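Local coordinates for putative DNA-binding protein (Salmonella choleraesuis, PDB 2HX0) that probably binds DNA and carries a histidine-bound magnesium ion on a PCC-domain fold that assembles as a trimer, at residues Q29-F32 / S33-A37; G123-A127 / L128-R132. The protein carries 2 engineered substitutions. All blocks are in the same frame, centred on the assembly; numbering follows the deposited sequence.

Contact 1 (Q29-F32 / S33-A37); sequences QEVF and SQLHA
Glu30 reaches forward over the first turn of helix 31-42 and meets Ser33 with both its side chain and its backbone carbonyl. Its CB lies 3.6 Å from Ser33 OG. CG stands anti to the backbone N (chi1 -169°), and a bend at chi2 of -82° then brings the carboxylate round to the amides that open the helix. OE1 takes Ser33 N on its syn side at 2.6 Å, while OE2 accepts from Phe32 N, which approaches from above the carboxylate plane. OE2 is also held by Gly111 N, so the carboxylate cannot easily turn. Ser33 OG sits 2.8 Å from Glu30 OE1 and 2.9 Å from Glu30 O, its single proton within reach of either. Beside the cap, the amides of Gln29 and Gln34 stack with planes 17° apart, and a water donates to both OE1 atoms; Gln29 OE1 accepts from Leu26 N as well. On the buried side, Val31 CG1 packs against Leu35 CD1 at 3.8 Å, and both side chains reach Met108. The motif is a side-chain N-cap, here made by a glutamate whose two carboxylate oxygens each take a backbone N-H of the first turn.

Contact 2 (G123-A127 / L128-R132); sequences GELPA and LTFSR
Leu125 O receives the backbone N-H of Leu128 at 3.0 Å, the one hydrogen bond that joins residues 123-127 to 128-132. The bond is fairly straight at the hydrogen, with an N-H...O angle of 163°. It closes a type I beta turn running from Leu125 to Leu128, with Pro126 and Ala127 at the two corners. Proline suits the first corner because its ring restricts phi to values near those such a turn needs there.

The turn brings two leucines together. Their side chains run alongside each other, with Leu125 CD1 4.0 Å from Leu128 CD1. The two have similar torsions: in each, CG lies beside the backbone N and anti to the carbonyl carbon (chi1 -56° in Leu125 and -54° in Leu128), and chi2 is extended. Leu128 also folds its branch back over the preceding peptide, CD2 coming to 3.6 Å from Ala127 O. Two residues further on, Phe130 turns the end of its ring back to the same methyl group of Leu125: CZ is 3.8 Å from Leu125 CD1, and the aromatic side chain comes in at a slant to the leucine. Leu125 CD1 thus meets both Leu128 and Phe130, in a small buried apolar cluster.

A second subunit extends this cluster, its Phe20 packing on Leu125 and its Ala22 on Leu128 and Phe130. Within the chain, Ala127 N is hydrogen-bonded to Ser16 OG, and Phe130 touches Thr84 and Glu86 of strand 75-86. The turn links the end of strand 113-124, in the large antiparallel sheet between strands 15-25 and 47-56, to strand 128-134, which pairs with strand 141-147.

Overall arrangement
The two contacts illustrate how short local motifs set the ends of longer elements. Contact 1 comes first along the chain and starts helix 31-42; contact 2 follows much later and turns the chain from strand 113-124 into strand 128-134. Their centres are 19 Å apart and their nearest atoms about 9 Å, so they do not touch. Strand 113-124 connects them, since Val31 and Leu35 of contact 1 pack on its Leu118 and Leu120, and contact 2 begins at its end. Contact 1 lies near the magnesium-binding histidines, with Phe32 about 6 Å from His107 between side chains, whereas contact 2 faces a neighbouring subunit and belongs to the trimer interface.

Contact 1 (Q29-F32 / S33-A37)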
# COMPACT_ATOMS: atom_id res chain seq x y z
N GLN A 29 2.98 -20.47 -9.22
CA GLN A 29 2.26 -20.67 -7.97
C GLN A 29 1.01 -19.80 -7.90
O GLN A 29 0.98 -18.68 -8.43
CB GLN A 29 3.17 -20.39 -6.77
CG GLN A 29 4.39 -21.31 -6.68
CD GLN A 29 5.15 -21.15 -5.38
OE1 GLN A 29 5.48 -20.03 -4.98
NE2 GLN A 29 5.43 -22.26 -4.71
N GLU A 30 -0.02 -20.33 -7.26
CA GLU A 30 -1.28 -19.61 -7.10
C GLU A 30 -1.17 -18.83 -5.79
O GLU A 30 -0.82 -19.38 -4.74
CB GLU A 30 -2.43 -20.63 -7.07
CG GLU A 30 -3.83 -20.05 -7.17
CD GLU A 30 -4.33 -19.54 -5.84
OE1 GLU A 30 -4.09 -20.22 -4.82
OE2 GLU A 30 -4.97 -18.46 -5.81
N VAL A 31 -1.47 -17.53 -5.85
CA VAL A 31 -1.34 -16.65 -4.69
C VAL A 31 -2.15 -16.97 -3.44
O VAL A 31 -1.59 -17.02 -2.35
CB VAL A 31 -1.60 -15.19 -5.11
CG1 VAL A 31 -1.32 -14.25 -3.94
CG2 VAL A 31 -0.71 -14.83 -6.28
N PHE A 32 -3.45 -17.17 -3.59
CA PHE A 32 -4.28 -17.47 -2.43
C PHE A 32 -3.76 -18.67 -1.64
O PHE A 32 -3.61 -18.60 -0.42
CB PHE A 32 -5.72 -17.76 -2.87
CG PHE A 32 -6.72 -16.74 -2.39
CD1 PHE A 32 -6.72 -15.45 -2.91
CD2 PHE A 32 -7.67 -17.09 -1.44
CE1 PHE A 32 -7.66 -14.51 -2.48
CE2 PHE A 32 -8.62 -16.16 -1.01
CZ PHE A 32 -8.62 -14.87 -1.53
N SER A 33 -3.49 -19.76 -2.34
CA SER A 33 -3.00 -20.97 -1.69
C SER A 33 -1.66 -20.77 -0.99
O SER A 33 -1.44 -21.30 0.10
CB SER A 33 -2.91 -22.12 -2.70
OG SER A 33 -2.00 -21.83 -3.75
N GLN A 34 -0.76 -20.02 -1.62
CA GLN A 34 0.55 -19.77 -1.02
C GLN A 34 0.45 -18.87 0.21
O GLN A 34 1.15 -19.08 1.19
CB GLN A 34 1.50 -19.13 -2.04
CG GLN A 34 2.12 -20.12 -3.01
CD GLN A 34 2.88 -21.24 -2.30
OE1 GLN A 34 3.74 -20.99 -1.45
NE2 GLN A 34 2.56 -22.48 -2.65
N LEU A 35 -0.43 -17.88 0.15
CA LEU A 35 -0.60 -16.98 1.29
C LEU A 35 -1.16 -17.77 2.47
O LEU A 35 -0.70 -17.62 3.60
CB LEU A 35 -1.55 -15.83 0.94
CG LEU A 35 -0.98 -14.73 0.04
CD1 LEU A 35 -2.06 -13.69 -0.24
CD2 LEU A 35 0.22 -14.07 0.72
N HIS A 36 -2.14 -18.63 2.20
CA HIS A 36 -2.74 -19.43 3.27
C HIS A 36 -1.71 -20.40 3.84
O HIS A 36 -1.67 -20.65 5.04
CB HIS A 36 -3.96 -20.19 2.76
CG HIS A 36 -4.72 -20.89 3.84
ND1 HIS A 36 -4.68 -22.26 4.01
CD2 HIS A 36 -5.50 -20.41 4.84
CE1 HIS A 36 -5.40 -22.59 5.06
NE2 HIS A 36 -5.91 -21.49 5.58
N ALA A 37 -0.87 -20.95 2.97
CA ALA A 37 0.16 -21.88 3.44
C ALA A 37 1.11 -21.16 4.38
O ALA A 37 1.53 -21.72 5.39
CB ALA A 37 0.93 -22.46 2.26
O HOH W 1 6.37 -20.48 -2.28

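Contact 2 (G123-A127 / L128-R132)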
# COMPACT_ATOMS: atom_id res chain seq x y z
N GLY A 123 2.84 -8.29 7.61
CA GLY A 123 2.93 -7.90 9.01
C GLY A 123 1.99 -8.75 9.85
O GLY A 123 0.92 -9.13 9.38
N GLU A 124 2.41 -9.07 11.07
CA GLU A 124 1.60 -9.85 12.01
C GLU A 124 1.55 -9.03 13.30
O GLU A 124 2.56 -8.48 13.73
CB GLU A 124 2.26 -11.21 12.29
CG GLU A 124 1.76 -11.92 13.56
CD GLU A 124 0.38 -12.55 13.43
OE1 GLU A 124 -0.38 -12.19 12.50
OE2 GLU A 124 0.04 -13.42 14.26
N LEU A 125 0.36 -8.94 13.90
CA LEU A 125 0.18 -8.18 15.13
C LEU A 125 0.02 -9.17 16.28
O LEU A 125 -1.09 -9.62 16.58
CB LEU A 125 -1.07 -7.30 14.99
CG LEU A 125 -1.02 -6.38 13.77
CD1 LEU A 125 -2.41 -5.85 13.43
CD2 LEU A 125 -0.05 -5.24 14.04
N PRO A 126 1.13 -9.51 16.96
CA PRO A 126 1.13 -10.46 18.07
C PRO A 126 0.18 -10.22 19.25
O PRO A 126 -0.17 -11.17 19.95
CB PRO A 126 2.59 -10.49 18.51
CG PRO A 126 3.34 -10.10 17.27
CD PRO A 126 2.48 -8.97 16.76
N ALA A 127 -0.23 -8.98 19.48
CA ALA A 127 -1.12 -8.70 20.60
C ALA A 127 -2.60 -8.80 20.24
O ALA A 127 -3.47 -8.66 21.10
CB ALA A 127 -0.82 -7.31 21.17
N LEU A 128 -2.89 -9.06 18.97
CA LEU A 128 -4.27 -9.14 18.51
C LEU A 128 -4.60 -10.43 17.79
O LEU A 128 -3.72 -11.20 17.42
CB LEU A 128 -4.57 -7.97 17.57
CG LEU A 128 -4.27 -6.56 18.08
CD1 LEU A 128 -4.39 -5.57 16.93
CD2 LEU A 128 -5.24 -6.19 19.20
N THR A 129 -5.90 -10.66 17.60
CA THR A 129 -6.38 -11.82 16.87
C THR A 129 -7.52 -11.36 15.99
O THR A 129 -8.45 -10.69 16.46
CB THR A 129 -6.90 -12.93 17.81
OG1 THR A 129 -5.81 -13.48 18.56
CG2 THR A 129 -7.54 -14.05 17.00
N PHE A 130 -7.44 -11.67 14.70
CA PHE A 130 -8.50 -11.31 13.76
C PHE A 130 -9.42 -12.51 13.58
O PHE A 130 -8.98 -13.66 13.60
CB PHE A 130 -7.94 -10.99 12.36
CG PHE A 130 -7.14 -9.71 12.28
CD1 PHE A 130 -7.17 -8.76 13.30
CD2 PHE A 130 -6.36 -9.46 11.16
CE1 PHE A 130 -6.44 -7.58 13.20
CE2 PHE A 130 -5.63 -8.28 11.03
CZ PHE A 130 -5.67 -7.33 12.06
N SER A 131 -10.71 -12.23 13.41
CA SER A 131 -11.69 -13.27 13.16
C SER A 131 -12.76 -12.64 12.28
O SER A 131 -12.77 -11.42 12.09
CB SER A 131 -12.31 -13.78 14.47
OG SER A 131 -13.00 -12.76 15.16
N ARG A 132 -13.65 -13.46 11.73
CA ARG A 132 -14.72 -12.95 10.89
C ARG A 132 -16.02 -13.30 11.59
O ARG A 132 -16.38 -14.48 11.70
CB ARG A 132 -14.65 -13.60 9.50
CG ARG A 132 -13.30 -13.45 8.82
CD ARG A 132 -13.01 -12.01 8.41
NE ARG A 132 -11.59 -11.80 8.14
CZ ARG A 132 -11.07 -10.70 7.60
NH1 ARG A 132 -11.86 -9.69 7.24
NH2 ARG A 132 -9.76 -10.61 7.43